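Putative flavoprotein decarboxylase (Streptomyces olivoviridis, PDB 6JLS) binds flavin mononucleotide and acts as an FMN-dependent cysteine decarboxylase in the biosynthesis of thioviridamide. Local coordinates at residues L19-S24 with H34-L39; G25-V30 with Q56-T61; V49-S54 with G70-D75. All coordinates share one frame; numbering follows the deposited sequence.

How the interactions relate
The three contacts lie 11 to 12 Å apart, centre to centre, on the side of the parallel sheet formed by strands 72-73, 46-51 and 18-23, and all three touch FMN. Interaction 1 packs helix 32-40 on strand 18-23; interaction 3 pairs strand 46-51, the neighbour of 18-23 in the sheet, with strand 72-73, outermost within this chain. Along the chain interaction 1 closes before interaction 3 opens, whereas interaction 2 crosses both, because its two loops lie beyond strands 18-23 and 46-51. The principle illustrated is that of nucleotide-binding alpha/beta folds: adjacent parallel strands deliver their following loops side by side, here to the flavin and its phosphate.

Interaction 1 of 3, residues L19-S24 with H34-L39; sequences LTMCLS and HMAAWL. With FMN (flavin mononucleotide), chain B.
Met21 of strand 18-23 reaches across to helix 32-40 and meets three of its residues, with 74 Å² of its surface buried there. Its CG stands anti to the backbone N (chi1 169°), which sends the chain out from the strand; a bend at chi3 (24°) then turns the methyl toward Ala36. The sulfur and the methyl thus find different partners. Met21 SD lies 3.9 Å from Met35 CE, the two thioether chains meeting at a slant, while Met21 CE settles against the methyl of Ala36, 3.7 Å from its CB. The same CE also approaches Leu39 CD1 at 4.1 Å, so that one terminal methyl bridges two residues on this side of the helix.

Leu39 uses its CD1 branch again for Leu19, whose CD2 comes within 3.9 Å of it; here the two side chains cross at about a right angle. At the other end Met35 runs past Leu23 in the opposite direction, bringing its CE 3.9 Å from Leu23 CD2. The strand and the helix, nearly antiparallel at 169°, are the first two elements of a beta-alpha-beta crossover completed by strand 46-51, and every second strand residue, Leu19, Met21 and Leu23, supplies the apolar surface on which the helix rests. No hydrogen bond joins the two segments. Strand 46-51 continues this layer, Leu47 touching Ala36 and Leu39, and Phe185 of helix 182-193 packs against Met35 and Leu39 as well.

Where the strand ends, the chain turns polar. Ser24 OG lies 3.1 Å from O1P of the FMN phosphate; its bond to O3P is at best weak and not settled, since the one proton has another acceptor within reach. Thr102 and Thr105 are further hydrogen-bonding partners of this hydroxyl.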
# COMPACT_ATOMS: atom_id res chain seq x y z
N LEU A 19 -18.85 8.45 -33.62
CA LEU A 19 -19.49 9.20 -32.56
C LEU A 19 -18.80 8.95 -31.22
O LEU A 19 -18.55 7.80 -30.84
CB LEU A 19 -20.97 8.85 -32.44
CG LEU A 19 -21.74 9.69 -31.41
CD1 LEU A 19 -23.09 10.10 -31.95
CD2 LEU A 19 -21.90 8.97 -30.08
N THR A 20 -18.50 10.02 -30.50
CA THR A 20 -17.93 9.92 -29.16
C THR A 20 -18.98 10.33 -28.13
O THR A 20 -19.53 11.44 -28.20
CB THR A 20 -16.68 10.78 -29.03
OG1 THR A 20 -15.67 10.27 -29.91
CG2 THR A 20 -16.17 10.77 -27.60
N MET A 21 -19.25 9.42 -27.20
CA MET A 21 -20.19 9.59 -26.10
C MET A 21 -19.43 9.89 -24.81
O MET A 21 -18.51 9.15 -24.43
CB MET A 21 -21.01 8.30 -25.98
CG MET A 21 -21.87 8.16 -24.75
SD MET A 21 -22.91 6.65 -24.82
CE MET A 21 -21.99 5.62 -25.93
N CYS A 22 -19.79 10.98 -24.13
CA CYS A 22 -19.15 11.34 -22.87
C CYS A 22 -20.12 11.19 -21.70
O CYS A 22 -21.30 11.57 -21.80
CB CYS A 22 -18.61 12.77 -22.89
SG CYS A 22 -17.29 13.12 -24.09
N LEU A 23 -19.62 10.65 -20.59
CA LEU A 23 -20.43 10.37 -19.41
C LEU A 23 -19.90 11.14 -18.21
O LEU A 23 -18.70 11.06 -17.90
CB LEU A 23 -20.44 8.87 -19.12
CG LEU A 23 -21.00 7.96 -20.21
CD1 LEU A 23 -21.07 6.52 -19.70
CD2 LEU A 23 -22.37 8.44 -20.64
N SER A 24 -20.79 11.84 -17.52
CA SER A 24 -20.55 12.72 -16.39
C SER A 24 -20.97 12.03 -15.08
O SER A 24 -21.70 11.04 -15.07
CB SER A 24 -21.33 14.03 -16.59
OG SER A 24 -20.72 15.11 -15.95
N HIS A 34 -26.41 0.78 -22.07
CA HIS A 34 -27.62 0.61 -22.86
C HIS A 34 -27.61 1.53 -24.09
O HIS A 34 -27.93 1.09 -25.19
CB HIS A 34 -28.86 0.86 -21.99
CG HIS A 34 -30.14 0.93 -22.76
ND1 HIS A 34 -30.50 -0.02 -23.70
CD2 HIS A 34 -31.14 1.84 -22.74
CE1 HIS A 34 -31.67 0.31 -24.22
NE2 HIS A 34 -32.08 1.43 -23.66
N MET A 35 -27.19 2.80 -23.91
CA MET A 35 -27.11 3.73 -25.04
C MET A 35 -26.06 3.30 -26.05
O MET A 35 -26.27 3.39 -27.27
CB MET A 35 -26.81 5.16 -24.54
CG MET A 35 -27.81 5.73 -23.55
SD MET A 35 -27.44 7.38 -22.84
CE MET A 35 -25.77 7.22 -22.20
N ALA A 36 -24.90 2.83 -25.57
CA ALA A 36 -23.86 2.37 -26.48
C ALA A 36 -24.34 1.19 -27.30
O ALA A 36 -23.99 1.06 -28.48
CB ALA A 36 -22.60 2.01 -25.69
N ALA A 37 -25.13 0.30 -26.69
CA ALA A 37 -25.68 -0.82 -27.44
C ALA A 37 -26.72 -0.36 -28.45
O ALA A 37 -26.74 -0.82 -29.59
CB ALA A 37 -26.27 -1.85 -26.47
N TRP A 38 -27.60 0.57 -28.05
CA TRP A 38 -28.53 1.17 -28.99
C TRP A 38 -27.80 1.75 -30.19
O TRP A 38 -28.17 1.48 -31.34
CB TRP A 38 -29.36 2.23 -28.26
CG TRP A 38 -30.53 2.80 -29.03
CD1 TRP A 38 -31.77 2.25 -29.17
CD2 TRP A 38 -30.57 4.06 -29.71
NE1 TRP A 38 -32.57 3.07 -29.92
CE2 TRP A 38 -31.86 4.19 -30.26
CE3 TRP A 38 -29.63 5.08 -29.93
CZ2 TRP A 38 -32.24 5.30 -31.01
CZ3 TRP A 38 -30.02 6.18 -30.67
CH2 TRP A 38 -31.31 6.28 -31.21
N LEU A 39 -26.75 2.54 -29.95
CA LEU A 39 -25.97 3.09 -31.06
C LEU A 39 -25.28 1.99 -31.85
O LEU A 39 -25.33 1.99 -33.09
CB LEU A 39 -24.93 4.07 -30.52
CG LEU A 39 -25.48 5.31 -29.82
CD1 LEU A 39 -24.36 6.08 -29.19
CD2 LEU A 39 -26.23 6.16 -30.81
N1 FMN B . -24.66 16.45 -10.42
C2 FMN B . -25.36 16.87 -11.52
O2 FMN B . -25.05 17.92 -12.08
N3 FMN B . -26.42 16.12 -11.99
C4 FMN B . -26.78 14.94 -11.37
O4 FMN B . -27.73 14.27 -11.79
C4A FMN B . -26.07 14.52 -10.25
N5 FMN B . -26.42 13.34 -9.62
C5A FMN B . -25.72 12.92 -8.51
C6 FMN B . -26.10 11.73 -7.89
C7 FMN B . -25.41 11.28 -6.77
C7M FMN B . -25.84 9.99 -6.12
C8 FMN B . -24.32 12.02 -6.27
C8M FMN B . -23.56 11.54 -5.06
C9 FMN B . -23.94 13.22 -6.90
C9A FMN B . -24.65 13.66 -8.02
N10 FMN B . -24.30 14.85 -8.66
C10 FMN B . -25.00 15.27 -9.77
C1' FMN B . -23.13 15.66 -8.16
C2' FMN B . -21.92 15.37 -9.07
O2' FMN B . -21.52 14.01 -9.02
C3' FMN B . -20.74 16.26 -8.72
O3' FMN B . -21.06 17.59 -9.07
C4' FMN B . -19.49 15.78 -9.46
O4' FMN B . -18.30 16.42 -9.04
C5' FMN B . -19.66 15.95 -10.97
O5' FMN B . -18.42 15.58 -11.52
P FMN B . -18.19 15.55 -13.11
O1P FMN B . -19.09 16.58 -13.76
O2P FMN B . -16.75 15.90 -13.40
O3P FMN B . -18.55 14.19 -13.64

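Interaction 2 of 3, residues G25-V30 with Q56-T61; sequences GSVSSV and QQFVTT. With FMN (flavin mononucleotide), chain B.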
# COMPACT_ATOMS: atom_id res chain seq x y z
N GLY A 25 -20.58 12.62 -13.95
CA GLY A 25 -20.91 12.07 -12.65
C GLY A 25 -22.35 12.24 -12.21
O GLY A 25 -22.64 12.82 -11.15
N SER A 26 -23.27 11.75 -13.03
CA SER A 26 -24.68 11.68 -12.68
C SER A 26 -25.10 10.22 -12.70
O SER A 26 -24.56 9.42 -13.47
CB SER A 26 -25.52 12.49 -13.67
OG SER A 26 -26.88 12.09 -13.63
N VAL A 27 -26.05 9.85 -11.83
CA VAL A 27 -26.44 8.45 -11.82
C VAL A 27 -27.03 8.04 -13.17
O VAL A 27 -26.93 6.86 -13.55
CB VAL A 27 -27.40 8.13 -10.65
CG1 VAL A 27 -28.79 8.64 -10.93
CG2 VAL A 27 -27.45 6.62 -10.43
N SER A 28 -27.59 8.99 -13.93
CA SER A 28 -28.10 8.69 -15.27
C SER A 28 -27.06 8.06 -16.18
O SER A 28 -27.43 7.41 -17.16
CB SER A 28 -28.62 9.95 -15.94
OG SER A 28 -29.72 10.46 -15.23
N SER A 29 -25.77 8.23 -15.88
CA SER A 29 -24.80 7.63 -16.79
C SER A 29 -24.74 6.10 -16.68
O SER A 29 -24.03 5.48 -17.47
CB SER A 29 -23.42 8.28 -16.61
OG SER A 29 -22.97 8.19 -15.27
N VAL A 30 -25.50 5.48 -15.76
CA VAL A 30 -25.62 4.01 -15.78
C VAL A 30 -26.29 3.53 -17.06
O VAL A 30 -26.17 2.36 -17.42
CB VAL A 30 -26.42 3.45 -14.58
CG1 VAL A 30 -25.73 3.74 -13.29
CG2 VAL A 30 -27.85 3.99 -14.56
N GLN A 56 -17.23 7.44 -12.95
CA GLN A 56 -16.80 6.07 -12.67
C GLN A 56 -17.35 5.52 -11.36
O GLN A 56 -17.21 4.31 -11.12
CB GLN A 56 -15.27 5.99 -12.67
CG GLN A 56 -14.70 6.32 -14.03
CD GLN A 56 -13.20 6.25 -14.07
OE1 GLN A 56 -12.51 7.28 -14.17
NE2 GLN A 56 -12.67 5.03 -14.02
N GLN A 57 -17.99 6.34 -10.53
CA GLN A 57 -18.70 5.75 -9.40
C GLN A 57 -20.06 5.20 -9.80
O GLN A 57 -20.68 4.47 -9.02
CB GLN A 57 -18.84 6.76 -8.25
CG GLN A 57 -19.96 7.77 -8.41
CD GLN A 57 -19.93 8.85 -7.33
OE1 GLN A 57 -20.00 8.57 -6.13
NE2 GLN A 57 -19.82 10.11 -7.76
N PHE A 58 -20.52 5.48 -11.02
CA PHE A 58 -21.81 5.02 -11.50
C PHE A 58 -21.75 4.07 -12.68
O PHE A 58 -22.70 3.32 -12.89
CB PHE A 58 -22.69 6.22 -11.90
CG PHE A 58 -22.90 7.23 -10.80
CD1 PHE A 58 -23.56 6.88 -9.64
CD2 PHE A 58 -22.46 8.53 -10.96
CE1 PHE A 58 -23.77 7.82 -8.65
CE2 PHE A 58 -22.67 9.48 -9.97
CZ PHE A 58 -23.33 9.12 -8.81
N VAL A 59 -20.68 4.12 -13.49
CA VAL A 59 -20.46 3.23 -14.63
C VAL A 59 -19.06 2.67 -14.53
O VAL A 59 -18.12 3.41 -14.23
CB VAL A 59 -20.60 3.93 -16.00
CG1 VAL A 59 -21.25 2.99 -17.02
CG2 VAL A 59 -21.28 5.25 -15.88
N THR A 60 -18.91 1.39 -14.83
CA THR A 60 -17.59 0.81 -14.97
C THR A 60 -17.21 0.75 -16.45
O THR A 60 -18.08 0.69 -17.33
CB THR A 60 -17.54 -0.58 -14.39
OG1 THR A 60 -18.25 -1.47 -15.27
CG2 THR A 60 -18.20 -0.57 -13.02
N THR A 61 -15.91 0.79 -16.72
CA THR A 61 -15.46 0.68 -18.10
C THR A 61 -15.75 -0.71 -18.64
O THR A 61 -16.07 -0.87 -19.82
CB THR A 61 -13.97 1.01 -18.21
OG1 THR A 61 -13.23 0.21 -17.30
CG2 THR A 61 -13.75 2.46 -17.87
N1 FMN B . -24.66 16.45 -10.42
C2 FMN B . -25.36 16.87 -11.52
O2 FMN B . -25.05 17.92 -12.08
N3 FMN B . -26.42 16.12 -11.99
C4 FMN B . -26.78 14.94 -11.37
O4 FMN B . -27.73 14.27 -11.79
C4A FMN B . -26.07 14.52 -10.25
N5 FMN B . -26.42 13.34 -9.62
C5A FMN B . -25.72 12.92 -8.51
C6 FMN B . -26.10 11.73 -7.89
C7 FMN B . -25.41 11.28 -6.77
C7M FMN B . -25.84 9.99 -6.12
C8 FMN B . -24.32 12.02 -6.27
C8M FMN B . -23.56 11.54 -5.06
C9 FMN B . -23.94 13.22 -6.90
C9A FMN B . -24.65 13.66 -8.02
N10 FMN B . -24.30 14.85 -8.66
C10 FMN B . -25.00 15.27 -9.77
C1' FMN B . -23.13 15.66 -8.16
C2' FMN B . -21.92 15.37 -9.07
O2' FMN B . -21.52 14.01 -9.02
C3' FMN B . -20.74 16.26 -8.72
O3' FMN B . -21.06 17.59 -9.07
C4' FMN B . -19.49 15.78 -9.46
O4' FMN B . -18.30 16.42 -9.04
C5' FMN B . -19.66 15.95 -10.97
O5' FMN B . -18.42 15.58 -11.52
P FMN B . -18.19 15.55 -13.11
O1P FMN B . -19.09 16.58 -13.76
O2P FMN B . -16.75 15.90 -13.40
O3P FMN B . -18.55 14.19 -13.64
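The carbonyl oxygen of Ser26 is gripped twice from within its own turn and lies beside Phe58 of the other loop. Ser29 OG donates to it at 2.7 Å, approaching nearly along the C=O axis, and Ser29 N is the second donor at 2.9 Å. Ser29 can close this bond because its hydroxyl sits between the backbone N and the carbonyl carbon (chi1 56°), directed back over the turn; Ser24 O is a further partner of the same hydroxyl. Across the contact, Phe58 CD2 comes to 3.4 Å from Ser26 O, which stands obliquely to the ring.

Phe58 is the residue most deeply engaged here. Val27 rides over one face of its ring in a CH-pi contact, with CA 3.9 Å from the centroid and only 12° off the normal, while Gln57 CG covers the opposite face. The ring is therefore held between two layers. Gly25 O lies at its edge, and the far end of the ring reaches the flavin, with Phe58 CZ 3.6 Å from FMN C7 on the dimethylbenzene side. Next in the chain, Val59 places CG2 against Ser29 O and OG, and Val30 CG1 rests on the carbonyl of Phe58.

Gly25 brings its backbone right up to the cofactor: its N donates to FMN O3P at 2.6 Å, and its O accepts from the ribityl hydroxyl O2' at 2.7 Å. Thr60 OG1 and Gln57 O hydrogen-bond reciprocally to Gln57 O and Thr60 OG1 of the third subunit, placing the 56-61 loop at a subunit interface.

Ser26 OG accepts from Ser28 N, an ST turn, and lies 3.0 Å from FMN O4; the turn belongs to a glycine- and serine-rich loop after the first strand that runs along one part of FMN, meeting its phosphate, its ribityl O2' and the flavin O4.

Interaction 3 of 3, residues V49-S54 with G70-D75; sequences VALTPS and GSVLTD. With FMN (flavin mononucleotide), chain B.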
# COMPACT_ATOMS: atom_id res chain seq x y z
N VAL A 49 -16.23 6.13 -26.06
CA VAL A 49 -16.83 6.54 -24.80
C VAL A 49 -15.73 7.08 -23.90
O VAL A 49 -14.66 6.48 -23.80
CB VAL A 49 -17.57 5.39 -24.10
CG1 VAL A 49 -18.17 5.88 -22.78
CG2 VAL A 49 -18.67 4.86 -24.99
N ALA A 50 -16.00 8.23 -23.27
CA ALA A 50 -15.10 8.84 -22.30
C ALA A 50 -15.89 9.13 -21.04
O ALA A 50 -17.08 9.48 -21.10
CB ALA A 50 -14.50 10.14 -22.84
N LEU A 51 -15.22 9.00 -19.89
CA LEU A 51 -15.85 9.14 -18.58
C LEU A 51 -15.11 10.19 -17.77
O LEU A 51 -13.87 10.27 -17.82
CB LEU A 51 -15.86 7.80 -17.79
CG LEU A 51 -16.73 6.62 -18.25
CD1 LEU A 51 -16.33 6.12 -19.61
CD2 LEU A 51 -16.64 5.48 -17.25
N THR A 52 -15.85 11.00 -17.03
CA THR A 52 -15.21 11.81 -16.02
C THR A 52 -14.88 10.93 -14.82
O THR A 52 -15.47 9.86 -14.63
CB THR A 52 -16.14 12.94 -15.57
OG1 THR A 52 -17.17 12.38 -14.74
CG2 THR A 52 -16.75 13.68 -16.77
N PRO A 53 -13.94 11.36 -13.97
CA PRO A 53 -13.70 10.59 -12.73
C PRO A 53 -14.97 10.33 -11.92
O PRO A 53 -15.21 9.18 -11.53
CB PRO A 53 -12.69 11.46 -11.97
CG PRO A 53 -11.94 12.17 -13.07
CD PRO A 53 -12.97 12.45 -14.15
N SER A 54 -15.82 11.35 -11.68
CA SER A 54 -17.04 11.10 -10.91
C SER A 54 -17.97 10.12 -11.60
O SER A 54 -18.69 9.38 -10.92
CB SER A 54 -17.78 12.41 -10.63
OG SER A 54 -17.01 13.25 -9.80
N GLY A 70 -14.73 1.23 -30.42
CA GLY A 70 -13.62 2.16 -30.30
C GLY A 70 -12.97 2.06 -28.94
O GLY A 70 -12.85 0.98 -28.36
N SER A 71 -12.57 3.21 -28.40
CA SER A 71 -11.91 3.26 -27.11
C SER A 71 -12.90 3.64 -26.01
O SER A 71 -13.87 4.36 -26.24
CB SER A 71 -10.78 4.29 -27.11
OG SER A 71 -9.85 4.01 -28.14
N VAL A 72 -12.63 3.14 -24.81
CA VAL A 72 -13.30 3.59 -23.59
C VAL A 72 -12.22 4.28 -22.77
O VAL A 72 -11.28 3.63 -22.31
CB VAL A 72 -13.93 2.43 -22.81
CG1 VAL A 72 -14.57 2.96 -21.53
CG2 VAL A 72 -14.95 1.67 -23.65
N LEU A 73 -12.35 5.59 -22.61
CA LEU A 73 -11.28 6.43 -22.09
C LEU A 73 -11.65 6.97 -20.72
O LEU A 73 -12.74 7.51 -20.53
CB LEU A 73 -10.98 7.60 -23.03
CG LEU A 73 -10.64 7.28 -24.48
CD1 LEU A 73 -11.91 7.30 -25.32
CD2 LEU A 73 -9.63 8.27 -25.03
N THR A 74 -10.72 6.82 -19.79
CA THR A 74 -10.77 7.55 -18.54
C THR A 74 -9.48 8.35 -18.40
O THR A 74 -8.52 8.17 -19.15
CB THR A 74 -10.94 6.61 -17.36
OG1 THR A 74 -9.76 5.80 -17.27
CG2 THR A 74 -12.15 5.72 -17.59
N ASP A 75 -9.48 9.23 -17.41
CA ASP A 75 -8.28 10.01 -17.13
C ASP A 75 -7.07 9.12 -16.84
O ASP A 75 -5.96 9.42 -17.28
CB ASP A 75 -8.58 10.99 -15.99
CG ASP A 75 -9.37 12.21 -16.47
OD1 ASP A 75 -10.61 12.15 -16.57
OD2 ASP A 75 -8.75 13.24 -16.79
N1 FMN B . -24.66 16.45 -10.42
C2 FMN B . -25.36 16.87 -11.52
O2 FMN B . -25.05 17.92 -12.08
N3 FMN B . -26.42 16.12 -11.99
C4 FMN B . -26.78 14.94 -11.37
O4 FMN B . -27.73 14.27 -11.79
C4A FMN B . -26.07 14.52 -10.25
N5 FMN B . -26.42 13.34 -9.62
C5A FMN B . -25.72 12.92 -8.51
C6 FMN B . -26.10 11.73 -7.89
C7 FMN B . -25.41 11.28 -6.77
C7M FMN B . -25.84 9.99 -6.12
C8 FMN B . -24.32 12.02 -6.27
C8M FMN B . -23.56 11.54 -5.06
C9 FMN B . -23.94 13.22 -6.90
C9A FMN B . -24.65 13.66 -8.02
N10 FMN B . -24.30 14.85 -8.66
C10 FMN B . -25.00 15.27 -9.77
C1' FMN B . -23.13 15.66 -8.16
C2' FMN B . -21.92 15.37 -9.07
O2' FMN B . -21.52 14.01 -9.02
C3' FMN B . -20.74 16.26 -8.72
O3' FMN B . -21.06 17.59 -9.07
C4' FMN B . -19.49 15.78 -9.46
O4' FMN B . -18.30 16.42 -9.04
C5' FMN B . -19.66 15.95 -10.97
O5' FMN B . -18.42 15.58 -11.52
P FMN B . -18.19 15.55 -13.11
O1P FMN B . -19.09 16.58 -13.76
O2P FMN B . -16.75 15.90 -13.40
O3P FMN B . -18.55 14.19 -13.64
O HOH W 1 -11.95 9.74 -16.06
O HOH W 2 -12.65 12.67 -18.02
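A parallel pair at the border of the sheet joins strand 46-51 to the short strand 72-73, outermost within this chain, the two strands of a beta-alpha-beta unit whose connection carries helix 61-64. Val49 is bonded through both its N-H and its C=O: its N donates to Ser71 O at 3.0 Å, and its O accepts from Leu73 N at 2.7 Å. Leu51 N then reaches Leu73 O, completing the ladder. Between these bonds Val72 CA and Ala50 CA make CA-H...O contacts with Val49 O and Leu73 O, respectively.

The side chains of the pair lie on both faces of the sheet. Val49 and Val72 point to one, toward helix 61-64, and there Leu51 CD1 meets Val72 CG1 at 4.1 Å. Ala50 and Leu73 point to the other, where helices 117-124 and 85-91 respectively pack on them.

Beyond the strand end the chain turns to the cofactor. Thr52 OG1, set between its backbone N and carbonyl carbon (chi1 74°), donates to FMN O3P at 2.5 Å; OG1 also accepts from Ala55 N, which steadies the hydroxyl as it donates to the phosphate.

Asp75 begins the next helix and shares its carboxylate between solvent and protein. OD2 is taken by Ile117 N, whereas OD1 rests 3.4 Å from Pro53 CD. One water bridges Asp75 OD1 and Leu51 O, donating at 2.6 and 2.7 Å; a second lies near both oxygens, the sharing of its protons not settled, and accepts from Asp75 N at 2.9 Å.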